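PDB 3FIU: NH(3)-dependent NAD(+) synthetase from Francisella tularensis subsp. holarctica LVS, which belongs to the NAD synthase family of the HUP clan, a Rossmann-like alpha/beta fold that here holds adenosine monophosphate, pyrophosphate and magnesium. Local coordinates for residues S42-S47 against F175-Y180; E11-L16 against K179-P184; I34-G39 against L75-M80; L48-G53 against L81-Y86. One frame throughout, in Å; residues are numbered along the deposited sequence.

Contact 1 (S42-S47 against F175-Y180). With POP (pyrophosphate 2-), chain H; AMP (adenosine monophosphate), chain G.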
# COMPACT_ATOMS: atom_id res chain seq x y z
N SER A 42 -18.53 1.67 -3.49
CA SER A 42 -17.86 1.91 -4.78
C SER A 42 -18.86 2.45 -5.81
O SER A 42 -18.48 3.27 -6.65
CB SER A 42 -17.14 0.67 -5.31
OG SER A 42 -18.03 -0.45 -5.35
N ALA A 43 -20.12 2.03 -5.70
CA ALA A 43 -21.15 2.57 -6.60
C ALA A 43 -21.28 4.11 -6.43
O ALA A 43 -21.30 4.89 -7.42
CB ALA A 43 -22.49 1.87 -6.38
N VAL A 44 -21.41 4.55 -5.18
CA VAL A 44 -21.54 5.98 -4.87
C VAL A 44 -20.29 6.75 -5.31
O VAL A 44 -20.38 7.78 -5.99
CB VAL A 44 -21.87 6.20 -3.36
CG1 VAL A 44 -21.76 7.69 -2.94
CG2 VAL A 44 -23.29 5.64 -3.01
N ALA A 45 -19.12 6.25 -4.91
CA ALA A 45 -17.85 6.88 -5.29
C ALA A 45 -17.71 7.03 -6.84
O ALA A 45 -17.34 8.11 -7.34
CB ALA A 45 -16.68 6.09 -4.69
N ALA A 46 -18.04 5.97 -7.59
CA ALA A 46 -18.01 6.03 -9.07
C ALA A 46 -18.97 7.10 -9.64
O ALA A 46 -18.61 7.89 -10.51
CB ALA A 46 -18.30 4.65 -9.68
N SER A 47 -20.20 7.10 -9.14
CA SER A 47 -21.22 8.08 -9.53
C SER A 47 -20.77 9.53 -9.29
O SER A 47 -20.97 10.40 -10.15
CB SER A 47 -22.52 7.81 -8.79
OG SER A 47 -23.00 6.49 -9.08
N PHE A 175 -25.69 5.42 1.83
CA PHE A 175 -26.94 4.94 1.22
C PHE A 175 -27.83 6.10 0.74
O PHE A 175 -28.44 6.02 -0.32
CB PHE A 175 -27.69 4.01 2.15
CG PHE A 175 -27.19 2.60 2.14
CD1 PHE A 175 -26.63 2.03 3.27
CD2 PHE A 175 -27.33 1.81 1.00
CE1 PHE A 175 -26.19 0.70 3.30
CE2 PHE A 175 -26.88 0.47 1.01
CZ PHE A 175 -26.31 -0.08 2.15
N GLU A 176 -27.91 7.16 1.54
CA GLU A 176 -28.67 8.35 1.14
C GLU A 176 -28.14 8.95 -0.16
O GLU A 176 -28.91 9.36 -1.02
CB GLU A 176 -28.65 9.42 2.24
CG GLU A 176 -29.49 9.11 3.43
CD GLU A 176 -29.54 10.28 4.40
OE1 GLU A 176 -29.83 11.42 3.94
OE2 GLU A 176 -29.29 10.06 5.61
N LEU A 177 -26.82 9.00 -0.29
CA LEU A 177 -26.19 9.44 -1.53
C LEU A 177 -26.50 8.50 -2.69
O LEU A 177 -26.83 8.94 -3.80
CB LEU A 177 -24.67 9.57 -1.35
CG LEU A 177 -24.17 10.79 -0.57
CD1 LEU A 177 -22.66 10.72 -0.50
CD2 LEU A 177 -24.62 12.07 -1.26
N GLY A 178 -26.44 7.21 -2.42
CA GLY A 178 -26.83 6.20 -3.42
C GLY A 178 -28.22 6.43 -3.97
O GLY A 178 -28.42 6.46 -5.19
N LYS A 179 -29.19 6.61 -3.09
CA LYS A 179 -30.56 6.89 -3.48
C LYS A 179 -30.64 8.19 -4.32
O LYS A 179 -31.30 8.22 -5.37
CB LYS A 179 -31.42 7.01 -2.23
CG LYS A 179 -32.92 7.12 -2.48
CD LYS A 179 -33.64 7.34 -1.15
CE LYS A 179 -35.12 6.95 -1.24
NZ LYS A 179 -35.85 7.68 -2.31
N TYR A 180 -29.98 9.25 -3.86
CA TYR A 180 -29.96 10.53 -4.58
C TYR A 180 -29.32 10.42 -5.97
O TYR A 180 -29.74 11.10 -6.90
CB TYR A 180 -29.23 11.60 -3.73
CG TYR A 180 -29.05 12.92 -4.43
CD1 TYR A 180 -30.14 13.78 -4.60
CD2 TYR A 180 -27.81 13.31 -4.95
CE1 TYR A 180 -29.99 15.00 -5.25
CE2 TYR A 180 -27.66 14.52 -5.61
CZ TYR A 180 -28.76 15.36 -5.76
OH TYR A 180 -28.65 16.58 -6.39
P1 POP H . -18.41 -1.83 -1.57
O1 POP H . -18.70 -1.00 -2.80
O2 POP H . -17.28 -1.24 -0.77
O3 POP H . -18.10 -3.29 -1.86
O POP H . -19.71 -1.74 -0.60
P2 POP H . -19.82 -2.54 0.80
O4 POP H . -18.74 -2.04 1.74
O5 POP H . -21.17 -2.11 1.28
O6 POP H . -19.77 -4.04 0.63
P AMP G . -15.53 -3.97 0.65
O1P AMP G . -15.73 -2.72 1.49
O2P AMP G . -14.43 -4.88 1.22
O3P AMP G . -16.74 -4.73 0.21
O5' AMP G . -14.80 -3.48 -0.71
C5' AMP G . -13.77 -2.48 -0.63
C4' AMP G . -13.48 -1.98 -2.04
O4' AMP G . -12.70 -2.92 -2.78
C3' AMP G . -14.73 -1.81 -2.89
O3' AMP G . -15.35 -0.57 -2.55
C2' AMP G . -14.15 -1.81 -4.30
O2' AMP G . -13.66 -0.50 -4.66
C1' AMP G . -12.99 -2.80 -4.17
N9 AMP G . -13.46 -4.13 -4.63
C8 AMP G . -13.88 -5.17 -3.85
N7 AMP G . -14.25 -6.24 -4.61
C5 AMP G . -14.10 -5.86 -5.90
C6 AMP G . -14.30 -6.51 -7.21
N6 AMP G . -14.79 -7.76 -7.29
N1 AMP G . -13.98 -5.76 -8.29
C2 AMP G . -13.52 -4.50 -8.24
N3 AMP G . -13.29 -3.83 -7.07
C4 AMP G . -13.57 -4.48 -5.91
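Two residues ahead of V44, whose methyls meet L177 and G178 of helix 171-180, S42 turns the start of helix 40-51 onto the pyrophosphate. Its backbone N gives POP O1 a nearly straight hydrogen bond (2.8 Å, 168°). S42 OG bonds the same O1 at 2.7 Å, placed there by a chi1 of 53° that sets the hydroxyl between its own N and carbonyl carbon. S37 OG is a further hydrogen-bond partner of this hydroxyl, while S42 CB lies 3.5 Å from AMP O3'. A phosphate at this helix start would probably gain from the helix dipole. Residues 37-42 read SGGIDS, the PP-loop signature of this family, in which the turn after the first strand and the beginning of the next helix wrap a phosphate. A43 then faces L77 of helix 68-81. V44 marks the closest approach of segments 42-47 and 175-180: its CA comes within 5.5 Å of the CA of G178, which has no side chain. V44 CG2 rests directly on that backbone, 3.6 Å from G178 N. Its other methyl, CG1, anti to the backbone N (chi1 170°), reaches L177 CB at 3.8 Å, the valine and leucine side chains crossing at about a right angle. A45 and A46 pack on I34 of strand 31-35. S47 OG returns to A43 O at 2.9 Å, tilted from the carbonyl plane, and A43 O also takes the helical bond from S47 N.

Contact 2 (E11-L16 against K179-P184)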
# COMPACT_ATOMS: atom_id res chain seq x y z
N GLU A 11 -26.64 18.71 -1.34
CA GLU A 11 -25.65 19.73 -1.08
C GLU A 11 -24.27 19.09 -0.92
O GLU A 11 -23.31 19.56 -1.53
CB GLU A 11 -26.05 20.57 0.14
CG GLU A 11 -27.44 21.21 -0.07
CD GLU A 11 -27.61 22.55 0.63
OE1 GLU A 11 -26.61 23.12 1.13
OE2 GLU A 11 -28.76 23.05 0.66
N TYR A 12 -24.22 18.02 -0.13
CA TYR A 12 -22.99 17.26 0.11
C TYR A 12 -22.45 16.66 -1.19
O TYR A 12 -21.27 16.75 -1.47
CB TYR A 12 -23.18 16.17 1.17
CG TYR A 12 -21.87 15.73 1.79
CD1 TYR A 12 -21.33 16.43 2.87
CD2 TYR A 12 -21.13 14.66 1.27
CE1 TYR A 12 -20.09 16.06 3.44
CE2 TYR A 12 -19.89 14.28 1.84
CZ TYR A 12 -19.38 14.98 2.91
OH TYR A 12 -18.18 14.63 3.48
N SER A 13 -23.33 16.03 -1.96
CA SER A 13 -22.96 15.52 -3.25
C SER A 13 -22.22 16.56 -4.09
O SER A 13 -21.15 16.28 -4.63
CB SER A 13 -24.19 14.99 -3.98
OG SER A 13 -23.81 14.30 -5.14
N GLN A 14 -22.77 17.77 -4.19
CA GLN A 14 -22.15 18.81 -5.00
C GLN A 14 -20.80 19.24 -4.43
O GLN A 14 -19.87 19.51 -5.19
CB GLN A 14 -23.06 20.03 -5.18
CG GLN A 14 -22.54 21.02 -6.21
CD GLN A 14 -22.29 20.36 -7.56
OE1 GLN A 14 -23.20 19.79 -8.17
NE2 GLN A 14 -21.04 20.40 -8.03
N LYS A 15 -20.70 19.30 -3.10
CA LYS A 15 -19.43 19.65 -2.46
C LYS A 15 -18.36 18.62 -2.77
O LYS A 15 -17.24 18.97 -3.11
CB LYS A 15 -19.60 19.83 -0.96
CG LYS A 15 -20.11 21.21 -0.58
CD LYS A 15 -20.67 21.23 0.83
CE LYS A 15 -21.29 22.60 1.12
NZ LYS A 15 -22.61 22.53 1.82
N LEU A 16 -18.73 17.34 -2.69
CA LEU A 16 -17.82 16.25 -2.96
C LEU A 16 -17.35 16.24 -4.41
O LEU A 16 -16.16 16.06 -4.70
CB LEU A 16 -18.52 14.95 -2.60
CG LEU A 16 -17.75 13.91 -1.79
CD1 LEU A 16 -16.68 14.54 -0.87
CD2 LEU A 16 -18.75 13.05 -1.03
N LYS A 179 -29.19 6.61 -3.09
CA LYS A 179 -30.56 6.89 -3.48
C LYS A 179 -30.64 8.19 -4.32
O LYS A 179 -31.30 8.22 -5.37
CB LYS A 179 -31.42 7.01 -2.23
CG LYS A 179 -32.92 7.12 -2.48
CD LYS A 179 -33.64 7.34 -1.15
CE LYS A 179 -35.12 6.95 -1.24
NZ LYS A 179 -35.85 7.68 -2.31
N TYR A 180 -29.98 9.25 -3.86
CA TYR A 180 -29.96 10.53 -4.58
C TYR A 180 -29.32 10.42 -5.97
O TYR A 180 -29.74 11.10 -6.90
CB TYR A 180 -29.23 11.60 -3.73
CG TYR A 180 -29.05 12.92 -4.43
CD1 TYR A 180 -30.14 13.78 -4.60
CD2 TYR A 180 -27.81 13.31 -4.95
CE1 TYR A 180 -29.99 15.00 -5.25
CE2 TYR A 180 -27.66 14.52 -5.61
CZ TYR A 180 -28.76 15.36 -5.76
OH TYR A 180 -28.65 16.58 -6.39
N LEU A 181 -28.31 9.55 -6.10
CA LEU A 181 -27.56 9.40 -7.34
C LEU A 181 -28.11 8.30 -8.26
O LEU A 181 -27.46 7.91 -9.25
CB LEU A 181 -26.10 9.12 -7.01
CG LEU A 181 -25.36 10.20 -6.20
CD1 LEU A 181 -24.03 9.62 -5.66
CD2 LEU A 181 -25.16 11.45 -7.04
N ASP A 182 -29.29 7.79 -7.91
CA ASP A 182 -30.01 6.80 -8.71
C ASP A 182 -29.22 5.52 -8.96
O ASP A 182 -29.26 4.95 -10.05
CB ASP A 182 -30.51 7.42 -10.03
CG ASP A 182 -31.34 8.69 -9.80
OD1 ASP A 182 -32.22 8.69 -8.92
OD2 ASP A 182 -31.09 9.69 -10.49
N VAL A 183 -28.49 5.07 -7.93
CA VAL A 183 -27.73 3.85 -8.01
C VAL A 183 -28.77 2.72 -8.13
O VAL A 183 -29.79 2.78 -7.47
CB VAL A 183 -26.82 3.71 -6.74
CG1 VAL A 183 -26.38 2.30 -6.48
CG2 VAL A 183 -25.60 4.66 -6.83
N PRO A 184 -28.53 1.70 -9.00
CA PRO A 184 -29.52 0.62 -9.12
C PRO A 184 -30.00 0.00 -7.81
O PRO A 184 -29.23 -0.28 -6.87
CB PRO A 184 -28.78 -0.42 -9.96
CG PRO A 184 -27.97 0.43 -10.85
CD PRO A 184 -27.42 1.50 -9.94
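S13 of helix 9-25 meets Y180 and L181 just where helix 171-180 finishes in a Schellman motif. The small serine side chain does all the touching from its side: CB comes within 3.9 Å of Y180 CE2, approaching the ring obliquely, and OG lies 3.7 Å from L181 CD2. These are van der Waals contacts, with no hydrogen bond between the two segments. A chi1 of -170° swings S13 OG anti to its own N and puts it against both the tyrosine and the leucine. One shell out, the helix end fixes Y180 and L181. D182, with phi at 58°, is the C-prime residue; its N bonds K179 O at 3.3 Å, while V183 N reaches back to G178 O. That turn takes the chain from the helix towards P184, the N-cap of the next one. Helix 40-51 packs against both segments, L48 touching S13 and L181, and S47 and K51 packing on L181. On another side of helix 9-25 lies the second subunit, where the ring of its F249 meets the Y12 ring edge-to-face and Y12 OH is hydrogen-bonded to OXT of that same F249.

Contact 3 (I34-G39 against L75-M80). With AMP (adenosine monophosphate), chain G; POP (pyrophosphate 2-), chain H.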
# COMPACT_ATOMS: atom_id res chain seq x y z
N ILE A 34 -11.51 3.53 -10.49
CA ILE A 34 -12.17 3.01 -9.30
C ILE A 34 -12.49 1.53 -9.50
O ILE A 34 -12.84 1.14 -10.61
CB ILE A 34 -13.44 3.82 -8.97
CG1 ILE A 34 -14.02 3.35 -7.63
CG2 ILE A 34 -14.50 3.65 -10.07
CD1 ILE A 34 -14.92 4.36 -6.99
N GLY A 35 -12.29 0.72 -8.46
CA GLY A 35 -12.72 -0.68 -8.50
C GLY A 35 -14.19 -0.79 -8.11
O GLY A 35 -14.60 -0.30 -7.04
N LEU A 36 -15.00 -1.42 -8.97
CA LEU A 36 -16.43 -1.58 -8.70
C LEU A 36 -16.78 -3.00 -8.31
O LEU A 36 -16.68 -3.92 -9.12
CB LEU A 36 -17.28 -1.18 -9.92
CG LEU A 36 -17.70 0.24 -10.24
CD1 LEU A 36 -18.73 0.14 -11.35
CD2 LEU A 36 -18.31 0.95 -9.05
N SER A 37 -17.19 -3.16 -7.05
CA SER A 37 -17.47 -4.47 -6.49
C SER A 37 -18.94 -4.88 -6.67
O SER A 37 -19.27 -6.03 -6.48
CB SER A 37 -17.18 -4.43 -5.00
OG SER A 37 -18.04 -3.47 -4.40
N GLY A 38 -19.80 -3.94 -7.01
CA GLY A 38 -21.25 -4.19 -7.06
C GLY A 38 -21.87 -3.78 -5.73
O GLY A 38 -23.11 -3.83 -5.58
N GLY A 39 -21.02 -3.34 -4.80
CA GLY A 39 -21.48 -2.77 -3.50
C GLY A 39 -21.81 -1.28 -3.57
O GLY A 39 -21.50 -0.60 -4.54
N LEU A 75 -21.67 -3.96 -13.55
CA LEU A 75 -21.84 -3.75 -15.00
C LEU A 75 -23.07 -2.91 -15.28
O LEU A 75 -23.03 -2.01 -16.10
CB LEU A 75 -21.96 -5.09 -15.73
CG LEU A 75 -20.66 -5.74 -16.19
CD1 LEU A 75 -20.92 -7.16 -16.77
CD2 LEU A 75 -19.95 -4.83 -17.20
N GLU A 76 -24.16 -3.21 -14.57
CA GLU A 76 -25.37 -2.41 -14.71
C GLU A 76 -25.10 -0.92 -14.44
O GLU A 76 -25.51 -0.05 -15.22
CB GLU A 76 -26.50 -2.93 -13.82
CG GLU A 76 -27.78 -2.14 -14.10
CD GLU A 76 -28.99 -2.66 -13.37
OE1 GLU A 76 -29.06 -3.90 -13.15
OE2 GLU A 76 -29.85 -1.84 -13.01
N LEU A 77 -24.43 -0.62 -13.32
CA LEU A 77 -24.02 0.76 -13.03
C LEU A 77 -23.14 1.42 -14.10
O LEU A 77 -23.40 2.55 -14.51
CB LEU A 77 -23.34 0.84 -11.66
CG LEU A 77 -22.95 2.26 -11.22
CD1 LEU A 77 -24.21 3.14 -10.98
CD2 LEU A 77 -22.05 2.16 -9.98
N ILE A 78 -22.12 0.69 -14.56
CA ILE A 78 -21.26 1.15 -15.65
C ILE A 78 -22.09 1.52 -16.91
O ILE A 78 -21.84 2.56 -17.52
CB ILE A 78 -20.19 0.08 -15.94
CG1 ILE A 78 -19.08 0.09 -14.87
CG2 ILE A 78 -19.62 0.21 -17.37
CD1 ILE A 78 -18.24 -1.21 -14.87
N GLU A 79 -23.03 0.65 -17.29
CA GLU A 79 -23.91 0.91 -18.44
C GLU A 79 -24.68 2.22 -18.26
O GLU A 79 -24.79 3.03 -19.18
CB GLU A 79 -24.87 -0.28 -18.68
CG GLU A 79 -24.15 -1.52 -19.30
CD GLU A 79 -24.79 -2.87 -18.96
OE1 GLU A 79 -25.92 -2.91 -18.43
OE2 GLU A 79 -24.14 -3.92 -19.22
N MET A 80 -25.22 2.41 -17.05
CA MET A 80 -25.98 3.62 -16.72
C MET A 80 -25.13 4.90 -16.80
O MET A 80 -25.59 5.97 -17.23
CB MET A 80 -26.59 3.45 -15.32
CG MET A 80 -27.35 4.66 -14.82
SD MET A 80 -28.00 4.38 -13.14
CE MET A 80 -27.35 5.86 -12.38
P AMP G . -15.53 -3.97 0.65
O1P AMP G . -15.73 -2.72 1.49
O2P AMP G . -14.43 -4.88 1.22
O3P AMP G . -16.74 -4.73 0.21
O5' AMP G . -14.80 -3.48 -0.71
C5' AMP G . -13.77 -2.48 -0.63
C4' AMP G . -13.48 -1.98 -2.04
O4' AMP G . -12.70 -2.92 -2.78
C3' AMP G . -14.73 -1.81 -2.89
O3' AMP G . -15.35 -0.57 -2.55
C2' AMP G . -14.15 -1.81 -4.30
O2' AMP G . -13.66 -0.50 -4.66
C1' AMP G . -12.99 -2.80 -4.17
N9 AMP G . -13.46 -4.13 -4.63
C8 AMP G . -13.88 -5.17 -3.85
N7 AMP G . -14.25 -6.24 -4.61
C5 AMP G . -14.10 -5.86 -5.90
C6 AMP G . -14.30 -6.51 -7.21
N6 AMP G . -14.79 -7.76 -7.29
N1 AMP G . -13.98 -5.76 -8.29
C2 AMP G . -13.52 -4.50 -8.24
N3 AMP G . -13.29 -3.83 -7.07
C4 AMP G . -13.57 -4.48 -5.91
P1 POP H . -18.41 -1.83 -1.57
O1 POP H . -18.70 -1.00 -2.80
O2 POP H . -17.28 -1.24 -0.77
O3 POP H . -18.10 -3.29 -1.86
O POP H . -19.71 -1.74 -0.60
P2 POP H . -19.82 -2.54 0.80
O4 POP H . -18.74 -2.04 1.74
O5 POP H . -21.17 -2.11 1.28
O6 POP H . -19.77 -4.04 0.63
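L36, at extended backbone angles where the chain runs on from strand 31-35, faces the flank of helix 68-81 that presents L77 and I78. Beyond it the backbone bends sharply: G38 adopts a positive phi of 95°, a conformation suited to glycine, and G39 is the N-cap of helix 40-51. Both methyls of L36 reach the helix. CD1 lies 3.5 Å from I78 CG1, the two side chains sliding past each other in opposite directions, and it also grazes L77. CD2 meets L77 alone, 4.0 Å from L77 CD2, and here the leucines cross at about a right angle; L77 gets there with CG anti to its backbone N (chi1 -176°). A46 of helix 40-51 and A58 of strand 56-60 also pack on L36. The neighbouring residues serve the ligands. G35 O accepts from AMP O2' at 2.6 Å. S37 OG gives POP O3 a short hydrogen bond of 2.5 Å and accepts from G39 N at 3.0 Å, forming an ST turn. Within three residues the chain thus joins an oily helix-sheet interface to a polar ligand site, and the G39 N-H probably helps orient the S37 hydroxyl towards the phosphate.

Contact 4 (L48-G53 against L81-Y86)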
# COMPACT_ATOMS: atom_id res chain seq x y z
N LEU A 48 -20.17 9.80 -8.14
CA LEU A 48 -19.62 11.13 -7.86
C LEU A 48 -18.51 11.50 -8.84
O LEU A 48 -18.49 12.63 -9.37
CB LEU A 48 -19.11 11.21 -6.41
CG LEU A 48 -20.14 11.03 -5.29
CD1 LEU A 48 -19.44 10.79 -3.95
CD2 LEU A 48 -21.06 12.24 -5.18
N ALA A 49 -17.59 10.56 -9.09
CA ALA A 49 -16.48 10.81 -10.01
C ALA A 49 -17.04 11.20 -11.37
O ALA A 49 -16.61 12.20 -11.96
CB ALA A 49 -15.61 9.58 -10.16
N VAL A 50 -18.01 10.42 -11.84
CA VAL A 50 -18.63 10.67 -13.15
C VAL A 50 -19.21 12.08 -13.24
O VAL A 50 -19.09 12.73 -14.28
CB VAL A 50 -19.68 9.61 -13.51
CG1 VAL A 50 -20.41 10.04 -14.77
CG2 VAL A 50 -18.98 8.27 -13.74
N LYS A 51 -19.80 12.56 -12.15
CA LYS A 51 -20.41 13.90 -12.11
C LYS A 51 -19.43 15.06 -12.25
O LYS A 51 -19.84 16.17 -12.61
CB LYS A 51 -21.22 14.08 -10.84
CG LYS A 51 -22.54 13.30 -10.83
CD LYS A 51 -23.65 14.09 -10.19
CE LYS A 51 -24.98 13.39 -10.39
NZ LYS A 51 -25.42 13.45 -11.81
N THR A 52 -18.14 14.83 -11.98
CA THR A 52 -17.12 15.87 -12.19
C THR A 52 -16.95 16.20 -13.67
O THR A 52 -16.36 17.22 -14.01
CB THR A 52 -15.70 15.44 -11.69
OG1 THR A 52 -15.20 14.39 -12.53
CG2 THR A 52 -15.71 15.01 -10.22
N GLY A 53 -17.41 15.30 -14.55
CA GLY A 53 -17.16 15.40 -15.99
C GLY A 53 -15.74 15.05 -16.43
O GLY A 53 -15.42 15.15 -17.61
N LEU A 81 -23.88 4.77 -16.34
CA LEU A 81 -22.95 5.88 -16.26
C LEU A 81 -22.23 6.14 -17.57
O LEU A 81 -21.64 7.20 -17.74
CB LEU A 81 -21.90 5.56 -15.20
CG LEU A 81 -22.01 6.11 -13.77
CD1 LEU A 81 -23.37 6.73 -13.40
CD2 LEU A 81 -21.50 5.11 -12.73
N ASN A 82 -22.24 5.14 -18.45
CA ASN A 82 -21.62 5.24 -19.77
C ASN A 82 -20.12 5.49 -19.64
O ASN A 82 -19.59 6.41 -20.26
CB ASN A 82 -22.28 6.32 -20.62
CG ASN A 82 -23.64 5.91 -21.14
OD1 ASN A 82 -23.74 5.16 -22.09
ND2 ASN A 82 -24.69 6.36 -20.48
N ILE A 83 -19.46 4.70 -18.80
CA ILE A 83 -18.03 4.88 -18.59
C ILE A 83 -17.18 3.77 -19.19
O ILE A 83 -17.63 2.62 -19.33
CB ILE A 83 -17.66 5.12 -17.09
CG1 ILE A 83 -18.20 4.01 -16.18
CG2 ILE A 83 -18.17 6.50 -16.65
CD1 ILE A 83 -17.60 4.04 -14.77
N GLU A 84 -15.96 4.15 -19.57
CA GLU A 84 -14.90 3.18 -19.85
C GLU A 84 -14.78 2.18 -18.69
O GLU A 84 -14.81 2.55 -17.52
CB GLU A 84 -13.56 3.91 -20.03
CG GLU A 84 -12.45 3.00 -20.65
CD GLU A 84 -11.12 3.73 -20.85
OE1 GLU A 84 -11.12 4.99 -20.91
OE2 GLU A 84 -10.08 3.02 -20.93
N HIS A 85 -14.65 0.90 -19.02
CA HIS A 85 -14.52 -0.12 -17.97
C HIS A 85 -13.85 -1.37 -18.50
O HIS A 85 -13.85 -1.63 -19.70
CB HIS A 85 -15.93 -0.49 -17.46
CG HIS A 85 -16.79 -1.07 -18.54
ND1 HIS A 85 -17.35 -0.29 -19.53
CD2 HIS A 85 -17.10 -2.35 -18.83
CE1 HIS A 85 -18.02 -1.07 -20.37
NE2 HIS A 85 -17.89 -2.32 -19.96
N TYR A 86 -13.30 -2.16 -17.59
CA TYR A 86 -12.76 -3.48 -17.92
C TYR A 86 -13.13 -4.46 -16.84
O TYR A 86 -13.15 -4.12 -15.64
CB TYR A 86 -11.23 -3.40 -18.06
CG TYR A 86 -10.83 -2.35 -19.07
CD1 TYR A 86 -10.67 -1.01 -18.68
CD2 TYR A 86 -10.67 -2.67 -20.42
CE1 TYR A 86 -10.36 -0.03 -19.58
CE2 TYR A 86 -10.35 -1.69 -21.34
CZ TYR A 86 -10.19 -0.38 -20.92
OH TYR A 86 -9.90 0.60 -21.82
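V50, on the last turn of helix 40-51, sets one methyl against both L81 and I83. That methyl, CG2, carries the whole tight part of the contact, 3.5 Å from I83 CG2 and 3.7 Å from L81 CG. With CG1 anti to the backbone N (chi1 172°), CG2 is left anti to the carbonyl carbon, pointing at both partners, and the valine crosses each of them obliquely. The backbones stay further apart, with 7.2 Å from V50 CA to L81 CA. The flanks are looser and more exposed: K51, G53 and N82 lie at the surface, the last two at positive phi just where their helices end. Polar atoms there pair locally. T52 OG1 bonds A49 O at 2.7 Å, and T52 N shares that acceptor. H85 ND1 reaches I83 O at 2.9 Å in the carbonyl plane, which fixes the imidazole beside its own strand. Y86 OH bonds E84 OE2 at 2.6 Å on the anti side of the carboxylate. Strand 84-87 is, within this chain, an outermost strand of the parallel sheet, hydrogen-bonded through E84 and Y86 to strand 56-60; I83 packs on A58, helix 68-81 covers H85 with L75 and I78, and L48 turns to helix 9-25.

How the contacts relate
Helix 40-51 ties the set together: its first half serves contact 1 and its last turns contact 4, centres 13 Å apart. Contacts 1 and 3 share the ligand end, both touching AMP and POP, with S42 CB 3.2 Å from G35 O. Contacts 1 and 2, only about 6 Å apart by their centres, follow one another along helix 171-180, and S47 CB meets L181 CD1 at 3.9 Å. Contact 2 lies further from the pocket, the L181 side chain about 12 Å from POP, yet S13 OG comes within 3.4 Å of L48 CD2 in contact 4. Contacts 3 and 4 adjoin where helix 68-81 passes into strand 84-87, I78 CG2 lying 3.7 Å from I83 O.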